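Glucanase (Clostridium thermocellum, PDB 5GXX) probably hydrolyses internal beta-1,4-glucosidic bonds of cellulose, as a family 9 endoglucanase associated with the cellulosome. Local coordinates at residues L59-W70 and H243-G251; V145-A153 and Y164-F172. The protein carries 1 engineered substitution. All coordinates share one frame; numbering follows the deposited sequence.

Interaction 1: L59-W70 and H243-G251; sequences LPMAYSAAMLGW and HCWDDCHYG. With CA (calcium ion), chain C.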
loop_
_atom_site.group_PDB
_atom_site.type_symbol
_atom_site.label_atom_id
_atom_site.label_comp_id
_atom_site.label_asym_id
_atom_site.label_seq_id
_atom_site.Cartn_x
_atom_site.Cartn_y
_atom_site.Cartn_z
ATOM N N LEU A 59 -41.010 5.944 -6.199
ATOM C CA LEU A 59 -41.859 5.900 -7.390
ATOM C C LEU A 59 -42.105 4.446 -7.815
ATOM O O LEU A 59 -43.263 4.024 -7.850
ATOM C CB LEU A 59 -41.355 6.797 -8.534
ATOM C CG LEU A 59 -42.180 6.833 -9.829
ATOM C CD1 LEU A 59 -43.638 7.223 -9.588
ATOM C CD2 LEU A 59 -41.527 7.795 -10.815
ATOM N N PRO A 60 -41.057 3.670 -8.155
ATOM C CA PRO A 60 -41.371 2.268 -8.451
ATOM C C PRO A 60 -41.858 1.474 -7.236
ATOM O O PRO A 60 -42.557 0.475 -7.412
ATOM C CB PRO A 60 -40.036 1.708 -8.969
ATOM C CG PRO A 60 -38.998 2.592 -8.289
ATOM C CD PRO A 60 -39.627 3.953 -8.361
ATOM N N MET A 61 -41.529 1.893 -6.017
ATOM C CA MET A 61 -42.004 1.144 -4.867
ATOM C C MET A 61 -43.505 1.272 -4.753
ATOM O O MET A 61 -44.215 0.263 -4.595
ATOM C CB MET A 61 -41.354 1.600 -3.560
ATOM C CG MET A 61 -41.492 0.549 -2.472
ATOM S SD MET A 61 -41.311 1.133 -0.779
ATOM C CE MET A 61 -39.676 1.856 -0.758
ATOM N N ALA A 62 -43.987 2.512 -4.875
ATOM C CA ALA A 62 -45.410 2.768 -4.773
ATOM C C ALA A 62 -46.122 2.166 -5.978
ATOM O O ALA A 62 -47.192 1.592 -5.824
ATOM C CB ALA A 62 -45.667 4.265 -4.647
ATOM N N TYR A 63 -45.513 2.227 -7.160
ATOM C CA TYR A 63 -46.120 1.646 -8.359
ATOM C C TYR A 63 -46.353 0.170 -8.103
ATOM O O TYR A 63 -47.438 -0.365 -8.373
ATOM C CB TYR A 63 -45.233 1.845 -9.594
ATOM C CG TYR A 63 -45.535 0.851 -10.696
ATOM C CD1 TYR A 63 -46.544 1.103 -11.623
ATOM C CD2 TYR A 63 -44.817 -0.349 -10.789
ATOM C CE1 TYR A 63 -46.846 0.190 -12.628
ATOM C CE2 TYR A 63 -45.113 -1.277 -11.801
ATOM C CZ TYR A 63 -46.135 -0.997 -12.697
ATOM O OH TYR A 63 -46.456 -1.875 -13.709
ATOM N N SER A 64 -45.312 -0.476 -7.580
ATOM C CA SER A 64 -45.340 -1.921 -7.317
ATOM C C SER A 64 -46.451 -2.238 -6.319
ATOM O O SER A 64 -47.243 -3.156 -6.525
ATOM C CB SER A 64 -43.995 -2.477 -6.834
ATOM O OG SER A 64 -42.966 -2.278 -7.791
ATOM N N ALA A 65 -46.505 -1.493 -5.222
ATOM C CA ALA A 65 -47.592 -1.664 -4.256
ATOM C C ALA A 65 -48.976 -1.466 -4.874
ATOM O O ALA A 65 -49.883 -2.266 -4.626
ATOM C CB ALA A 65 -47.396 -0.701 -3.084
ATOM N N ALA A 66 -49.146 -0.431 -5.698
ATOM C CA ALA A 66 -50.414 -0.196 -6.391
ATOM C C ALA A 66 -50.817 -1.396 -7.251
ATOM O O ALA A 66 -51.969 -1.816 -7.261
ATOM C CB ALA A 66 -50.354 1.072 -7.237
ATOM N N MET A 67 -49.850 -1.965 -7.963
ATOM C CA MET A 67 -50.141 -3.119 -8.815
ATOM C C MET A 67 -50.448 -4.369 -7.998
ATOM O O MET A 67 -51.320 -5.133 -8.415
ATOM C CB MET A 67 -48.946 -3.394 -9.714
ATOM C CG MET A 67 -48.654 -2.323 -10.733
ATOM S SD MET A 67 -50.042 -1.960 -11.798
ATOM C CE MET A 67 -50.112 -3.399 -12.875
ATOM N N LEU A 68 -49.800 -4.568 -6.852
ATOM C CA LEU A 68 -50.194 -5.650 -5.941
ATOM C C LEU A 68 -51.622 -5.443 -5.433
ATOM O O LEU A 68 -52.388 -6.410 -5.334
ATOM C CB LEU A 68 -49.226 -5.799 -4.768
ATOM C CG LEU A 68 -47.798 -6.236 -5.114
ATOM C CD1 LEU A 68 -47.053 -6.663 -3.844
ATOM C CD2 LEU A 68 -47.718 -7.362 -6.154
ATOM N N GLY A 69 -51.963 -4.184 -5.142
ATOM C CA GLY A 69 -53.323 -3.828 -4.745
ATOM C C GLY A 69 -54.297 -4.136 -5.864
ATOM O O GLY A 69 -55.363 -4.720 -5.617
ATOM N N TRP A 70 -53.918 -3.789 -7.095
ATOM C CA TRP A 70 -54.798 -4.000 -8.242
ATOM C C TRP A 70 -55.021 -5.501 -8.417
ATOM O O TRP A 70 -56.149 -5.911 -8.707
ATOM C CB TRP A 70 -54.243 -3.322 -9.502
ATOM C CG TRP A 70 -55.206 -3.211 -10.658
ATOM C CD1 TRP A 70 -56.531 -3.522 -10.650
ATOM C CD2 TRP A 70 -54.918 -2.729 -11.984
ATOM N NE1 TRP A 70 -57.084 -3.290 -11.889
ATOM C CE2 TRP A 70 -56.113 -2.800 -12.726
ATOM C CE3 TRP A 70 -53.748 -2.286 -12.628
ATOM C CZ2 TRP A 70 -56.183 -2.416 -14.071
ATOM C CZ3 TRP A 70 -53.820 -1.897 -13.951
ATOM C CH2 TRP A 70 -55.022 -1.988 -14.670
ATOM N N HIS A 243 -47.772 0.144 -19.665
ATOM C CA HIS A 243 -48.027 0.443 -18.264
ATOM C C HIS A 243 -46.777 0.086 -17.467
ATOM O O HIS A 243 -46.275 -1.027 -17.578
ATOM C CB HIS A 243 -49.181 -0.443 -17.817
ATOM C CG HIS A 243 -49.747 -0.085 -16.482
ATOM N ND1 HIS A 243 -50.719 0.883 -16.334
ATOM C CD2 HIS A 243 -49.485 -0.556 -15.240
ATOM C CE1 HIS A 243 -51.027 0.988 -15.052
ATOM N NE2 HIS A 243 -50.301 0.121 -14.366
ATOM N N CYS A 244 -46.289 1.027 -16.662
ATOM C CA CYS A 244 -45.086 0.793 -15.872
ATOM C C CYS A 244 -44.925 1.844 -14.779
ATOM O O CYS A 244 -45.738 2.772 -14.664
ATOM C CB CYS A 244 -43.863 0.833 -16.795
ATOM S SG CYS A 244 -43.550 2.466 -17.561
ATOM N N TRP A 245 -43.852 1.707 -14.008
ATOM C CA TRP A 245 -43.571 2.621 -12.889
ATOM C C TRP A 245 -43.630 4.102 -13.254
ATOM O O TRP A 245 -43.930 4.916 -12.385
ATOM C CB TRP A 245 -42.225 2.312 -12.222
ATOM C CG TRP A 245 -41.073 2.461 -13.186
ATOM C CD1 TRP A 245 -40.540 1.492 -13.999
ATOM C CD2 TRP A 245 -40.361 3.666 -13.490
ATOM N NE1 TRP A 245 -39.545 2.017 -14.787
ATOM C CE2 TRP A 245 -39.404 3.348 -14.481
ATOM C CE3 TRP A 245 -40.426 4.980 -13.015
ATOM C CZ2 TRP A 245 -38.524 4.298 -15.013
ATOM C CZ3 TRP A 245 -39.548 5.922 -13.536
ATOM C CH2 TRP A 245 -38.618 5.579 -14.527
ATOM N N ASP A 246 -43.280 4.449 -14.488
ATOM C CA ASP A 246 -43.233 5.843 -14.918
ATOM C C ASP A 246 -44.567 6.407 -15.421
ATOM O O ASP A 246 -44.800 7.624 -15.453
ATOM C CB ASP A 246 -42.194 5.995 -16.028
ATOM C CG ASP A 246 -42.028 7.433 -16.458
ATOM O OD1 ASP A 246 -41.474 8.212 -15.666
ATOM O OD2 ASP A 246 -42.484 7.785 -17.565
ATOM N N ASP A 247 -45.431 5.489 -15.848
ATOM C CA ASP A 247 -46.618 5.841 -16.605
ATOM C C ASP A 247 -47.716 4.780 -16.535
ATOM O O ASP A 247 -47.670 3.742 -17.204
ATOM C CB ASP A 247 -46.230 6.135 -18.054
ATOM C CG ASP A 247 -47.350 6.771 -18.850
ATOM O OD1 ASP A 247 -48.488 6.893 -18.330
ATOM O OD2 ASP A 247 -47.077 7.112 -20.021
ATOM N N CYS A 248 -48.717 5.084 -15.721
ATOM C CA CYS A 248 -49.865 4.227 -15.474
ATOM C C CYS A 248 -51.122 4.675 -16.212
ATOM O O CYS A 248 -52.212 4.187 -15.913
ATOM C CB CYS A 248 -50.132 4.146 -13.965
ATOM S SG CYS A 248 -48.949 3.158 -13.036
ATOM N N HIS A 249 -51.023 5.584 -17.184
ATOM C CA HIS A 249 -52.240 6.019 -17.880
ATOM C C HIS A 249 -52.926 4.897 -18.634
ATOM O O HIS A 249 -54.147 4.896 -18.748
ATOM C CB HIS A 249 -52.121 7.283 -18.758
ATOM C CG HIS A 249 -51.530 7.060 -20.118
ATOM N ND1 HIS A 249 -50.173 7.121 -20.342
ATOM C CD2 HIS A 249 -52.105 6.877 -21.333
ATOM C CE1 HIS A 249 -49.935 6.951 -21.633
ATOM N NE2 HIS A 249 -51.089 6.776 -22.255
ATOM N N TYR A 250 -52.127 3.950 -19.121
ATOM C CA TYR A 250 -52.628 2.800 -19.880
ATOM C C TYR A 250 -53.674 2.050 -19.060
ATOM O O TYR A 250 -54.804 1.838 -19.505
ATOM C CB TYR A 250 -51.473 1.859 -20.288
ATOM C CG TYR A 250 -50.357 2.640 -20.957
ATOM C CD1 TYR A 250 -50.425 2.945 -22.312
ATOM C CD2 TYR A 250 -49.268 3.120 -20.225
ATOM C CE1 TYR A 250 -49.430 3.693 -22.931
ATOM C CE2 TYR A 250 -48.276 3.881 -20.838
ATOM C CZ TYR A 250 -48.371 4.169 -22.181
ATOM O OH TYR A 250 -47.412 4.935 -22.802
ATOM N N GLY A 251 -53.296 1.652 -17.849
ATOM C CA GLY A 251 -54.186 0.931 -16.946
ATOM C C GLY A 251 -55.331 1.808 -16.481
ATOM O O GLY A 251 -56.450 1.315 -16.316
HETATM CA CA CA C . -45.643 9.791 -15.163
HETATM O O HOH W 1 -43.448 10.105 -14.698
#
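Y63 lays one face of its ring against the backbone of C244 and W245, a CH-pi contact with W245 CA 3.7 Å from the ring centroid, 24° off the normal. The ring reaches the loop because CG is anti to the backbone N (chi1 158°). At its edge lies C248 SG, 3.5 Å from Y63 CD1, a sulfur-aromatic contact, while M67 CG backs the other face. M67, bent at chi2 and chi3, brings SD to the edge of the H243 ring, 3.3 Å from H243 NE2, a buried nitrogen without a polar partner. The other ring nitrogen, H243 ND1, accepts a bent bond from G251 N at 3.1 Å, tilted from the ring plane. W70 CH2 lies 3.8 Å from G251 CA, completing a Y63-W70-H243 aromatic cluster. L59 CD2 meets the edge of the W245 indole, 3.7 Å from W245 CE3; the W245 side chain is about 6 Å from a bound Tris, possibly marking a pocket. Within the type I turn C244-D247, D246 O binds the calcium ion at 2.3 Å, alongside S195, G196, D199 and E200. The contact fastens helix 58-75 to the loop before helix 249-260, with helix 198-212 touching C248 and helix 412-429 touching M67 and W245.

Interaction 2: V145-A153 and Y164-F172; sequences VGQMAAALA and YLRYAKKYF
L152 and Y171 interlock as reciprocal knobs-into-holes in an antiparallel helical hairpin, helices 142-158 and 162-178 being consecutive in the family 9 catalytic domain. The short helical segments run at 157° to one another and approach to 7.7 Å between axes, a close spacing made possible by alanines: A149 and A168 have CA atoms only 4.1 Å apart, and A168 CB rests 3.4 Å from A149 O. No hydrogen bond crosses the interface, and the fit is one of shape.

The L152 side chain enters the hole made by Y164, Y167, A168 and Y171. Its two methyls part company there: CD1 goes to the Y171 ring, 3.6 Å from Y171 CE2, whereas CD2 goes to Y164, crossing that side chain at about a right angle. With CG beside the backbone N and anti to the carbonyl carbon (chi1 -66°), Y171 in turn occupies the hole formed by V145, M148, A149 and L152. M148 runs obliquely to it and bends at chi3; M148 CE lies 3.7 Å from Y171 CE2, and M148 SD stands 5.5 Å from the centroid of the Y171 ring, an oblique Met-aromatic contact. The phenol ends of Y164 and Y171 pass beyond the hairpin to helix 85-101, where Y171 OH bonds to L99 O and Y164 OH to D97, so each ring is held at its far end as well as along its flank. At the other end of the interface V145 CG1, anti to its own N, crosses Y171 and lies 3.1 Å from Y171 O.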
loop_
_atom_site.group_PDB
_atom_site.type_symbol
_atom_site.label_atom_id
_atom_site.label_comp_id
_atom_site.label_asym_id
_atom_site.label_seq_id
_atom_site.Cartn_x
_atom_site.Cartn_y
_atom_site.Cartn_z
ATOM N N VAL A 145 -45.461 11.555 -5.516
ATOM C CA VAL A 145 -46.545 11.666 -4.546
ATOM C C VAL A 145 -47.882 11.135 -5.066
ATOM O O VAL A 145 -48.658 10.554 -4.306
ATOM C CB VAL A 145 -46.703 13.130 -4.035
ATOM C CG1 VAL A 145 -47.860 13.271 -3.039
ATOM C CG2 VAL A 145 -45.413 13.619 -3.367
ATOM N N GLY A 146 -48.148 11.319 -6.356
ATOM C CA GLY A 146 -49.383 10.833 -6.958
ATOM C C GLY A 146 -49.413 9.312 -6.971
ATOM O O GLY A 146 -50.451 8.689 -6.734
ATOM N N GLN A 147 -48.261 8.715 -7.257
ATOM C CA GLN A 147 -48.156 7.250 -7.227
ATOM C C GLN A 147 -48.320 6.697 -5.817
ATOM O O GLN A 147 -49.001 5.687 -5.612
ATOM C CB GLN A 147 -46.853 6.755 -7.886
ATOM C CG GLN A 147 -46.765 5.238 -8.124
ATOM C CD GLN A 147 -47.857 4.696 -9.031
ATOM O OE1 GLN A 147 -48.642 3.849 -8.610
ATOM N NE2 GLN A 147 -47.920 5.184 -10.267
ATOM N N MET A 148 -47.746 7.385 -4.831
ATOM C CA MET A 148 -47.919 6.967 -3.441
ATOM C C MET A 148 -49.403 7.049 -3.072
ATOM O O MET A 148 -49.932 6.162 -2.402
ATOM C CB MET A 148 -47.060 7.812 -2.490
ATOM C CG MET A 148 -45.554 7.655 -2.706
ATOM S SD MET A 148 -44.556 8.931 -1.881
ATOM C CE MET A 148 -44.944 8.638 -0.147
ATOM N N ALA A 149 -50.083 8.090 -3.552
ATOM C CA ALA A 149 -51.517 8.233 -3.313
ATOM C C ALA A 149 -52.310 7.078 -3.919
ATOM O O ALA A 149 -53.205 6.539 -3.273
ATOM C CB ALA A 149 -52.030 9.538 -3.889
ATOM N N ALA A 150 -51.980 6.720 -5.161
ATOM C CA ALA A 150 -52.685 5.665 -5.874
ATOM C C ALA A 150 -52.542 4.333 -5.146
ATOM O O ALA A 150 -53.518 3.594 -4.981
ATOM C CB ALA A 150 -52.143 5.545 -7.298
ATOM N N ALA A 151 -51.320 4.033 -4.707
ATOM C CA ALA A 151 -51.039 2.782 -3.998
ATOM C C ALA A 151 -51.869 2.692 -2.730
ATOM O O ALA A 151 -52.479 1.664 -2.422
ATOM C CB ALA A 151 -49.562 2.686 -3.668
ATOM N N LEU A 152 -51.921 3.811 -2.015
ATOM C CA LEU A 152 -52.722 3.853 -0.796
ATOM C C LEU A 152 -54.231 3.833 -1.053
ATOM O O LEU A 152 -55.000 3.274 -0.261
ATOM C CB LEU A 152 -52.304 5.045 0.070
ATOM C CG LEU A 152 -50.913 4.881 0.696
ATOM C CD1 LEU A 152 -50.329 6.232 1.107
ATOM C CD2 LEU A 152 -50.924 3.910 1.880
ATOM N N ALA A 153 -54.657 4.382 -2.181
ATOM C CA ALA A 153 -56.075 4.351 -2.527
ATOM C C ALA A 153 -56.526 2.920 -2.802
ATOM O O ALA A 153 -57.453 2.415 -2.177
ATOM C CB ALA A 153 -56.363 5.253 -3.713
ATOM N N TYR A 164 -55.107 4.092 5.269
ATOM C CA TYR A 164 -54.546 4.181 3.929
ATOM C C TYR A 164 -55.320 5.193 3.083
ATOM O O TYR A 164 -54.714 5.957 2.329
ATOM C CB TYR A 164 -54.454 2.811 3.235
ATOM C CG TYR A 164 -53.522 1.816 3.905
ATOM C CD1 TYR A 164 -52.479 2.231 4.733
ATOM C CD2 TYR A 164 -53.693 0.445 3.721
ATOM C CE1 TYR A 164 -51.634 1.312 5.359
ATOM C CE2 TYR A 164 -52.871 -0.463 4.343
ATOM C CZ TYR A 164 -51.844 -0.035 5.161
ATOM O OH TYR A 164 -51.025 -0.971 5.757
ATOM N N LEU A 165 -56.643 5.234 3.235
ATOM C CA LEU A 165 -57.480 6.147 2.464
ATOM C C LEU A 165 -57.227 7.598 2.870
ATOM O O LEU A 165 -57.157 8.485 2.019
ATOM C CB LEU A 165 -58.970 5.797 2.612
ATOM C CG LEU A 165 -59.919 6.746 1.871
ATOM C CD1 LEU A 165 -59.688 6.803 0.354
ATOM C CD2 LEU A 165 -61.368 6.408 2.185
ATOM N N ARG A 166 -57.060 7.820 4.172
ATOM C CA ARG A 166 -56.744 9.148 4.684
ATOM C C ARG A 166 -55.457 9.691 4.051
ATOM O O ARG A 166 -55.426 10.838 3.583
ATOM C CB ARG A 166 -56.641 9.108 6.210
ATOM C CG ARG A 166 -56.218 10.426 6.852
ATOM C CD ARG A 166 -56.149 10.300 8.378
ATOM N NE ARG A 166 -55.583 11.486 9.022
ATOM C CZ ARG A 166 -56.271 12.593 9.324
ATOM N NH1 ARG A 166 -57.560 12.701 9.014
ATOM N NH2 ARG A 166 -55.650 13.612 9.913
ATOM N N TYR A 167 -54.414 8.859 4.024
ATOM C CA TYR A 167 -53.127 9.247 3.452
ATOM C C TYR A 167 -53.165 9.303 1.929
ATOM O O TYR A 167 -52.502 10.149 1.333
ATOM C CB TYR A 167 -51.992 8.363 3.973
ATOM C CG TYR A 167 -51.592 8.767 5.379
ATOM C CD1 TYR A 167 -52.350 8.372 6.483
ATOM C CD2 TYR A 167 -50.479 9.576 5.596
ATOM C CE1 TYR A 167 -52.003 8.774 7.775
ATOM C CE2 TYR A 167 -50.120 9.980 6.883
ATOM C CZ TYR A 167 -50.879 9.564 7.966
ATOM O OH TYR A 167 -50.526 9.959 9.243
ATOM N N ALA A 168 -53.938 8.421 1.299
ATOM C CA ALA A 168 -54.141 8.530 -0.145
ATOM C C ALA A 168 -54.700 9.906 -0.511
ATOM O O ALA A 168 -54.263 10.530 -1.482
ATOM C CB ALA A 168 -55.073 7.454 -0.632
ATOM N N LYS A 169 -55.667 10.387 0.270
ATOM C CA LYS A 169 -56.244 11.702 0.024
ATOM C C LYS A 169 -55.257 12.818 0.343
ATOM O O LYS A 169 -55.219 13.814 -0.385
ATOM C CB LYS A 169 -57.506 11.887 0.862
ATOM C CG LYS A 169 -58.664 11.003 0.452
ATOM C CD LYS A 169 -59.853 11.207 1.384
ATOM C CE LYS A 169 -61.040 10.369 0.957
ATOM N NZ LYS A 169 -62.267 10.837 1.674
ATOM N N LYS A 170 -54.472 12.648 1.411
ATOM C CA LYS A 170 -53.459 13.637 1.778
ATOM C C LYS A 170 -52.489 13.811 0.610
ATOM O O LYS A 170 -52.222 14.921 0.145
ATOM C CB LYS A 170 -52.677 13.221 3.030
ATOM C CG LYS A 170 -53.266 13.552 4.392
ATOM C CD LYS A 170 -52.245 13.180 5.461
ATOM C CE LYS A 170 -52.827 13.203 6.867
ATOM N NZ LYS A 170 -53.047 14.595 7.340
ATOM N N TYR A 171 -51.999 12.682 0.103
ATOM C CA TYR A 171 -50.983 12.701 -0.935
ATOM C C TYR A 171 -51.537 13.189 -2.272
ATOM O O TYR A 171 -50.883 13.972 -2.961
ATOM C CB TYR A 171 -50.314 11.329 -1.063
ATOM C CG TYR A 171 -49.499 10.911 0.143
ATOM C CD1 TYR A 171 -49.149 11.817 1.155
ATOM C CD2 TYR A 171 -49.066 9.598 0.283
ATOM C CE1 TYR A 171 -48.379 11.411 2.239
ATOM C CE2 TYR A 171 -48.297 9.197 1.363
ATOM C CZ TYR A 171 -47.964 10.101 2.345
ATOM O OH TYR A 171 -47.218 9.673 3.413
ATOM N N PHE A 172 -52.763 12.794 -2.606
ATOM C CA PHE A 172 -53.335 13.240 -3.862
ATOM C C PHE A 172 -53.535 14.751 -3.854
ATOM O O PHE A 172 -53.222 15.428 -4.828
ATOM C CB PHE A 172 -54.643 12.538 -4.219
ATOM C CG PHE A 172 -55.299 13.149 -5.420
ATOM C CD1 PHE A 172 -54.855 12.851 -6.707
ATOM C CD2 PHE A 172 -56.308 14.080 -5.269
ATOM C CE1 PHE A 172 -55.437 13.454 -7.814
ATOM C CE2 PHE A 172 -56.897 14.689 -6.372
ATOM C CZ PHE A 172 -56.456 14.387 -7.650
#

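Overall arrangement
Both contacts are buried in the catalytic domain, their centres about 13 Å apart, and helix 58-75 packs against helix 142-158 between them. Q147 lies at the join, its OE1 bonded to W203 and packed against Y63 and A66 of interaction 1, its NE2 against C248; A151 also meets A62. Interaction 2 pairs neighbours in sequence, two regular helices meeting through alanine, leucine and tyrosine side chains. Interaction 1 joins parts 173 residues apart, a helix and an irregular loop, through aromatic rings, sulfur atoms and loop backbone, and has a calcium ion at its far side. Helices 85-101 and 198-212 touch both contacts, which makes them parts of one continuous helical core.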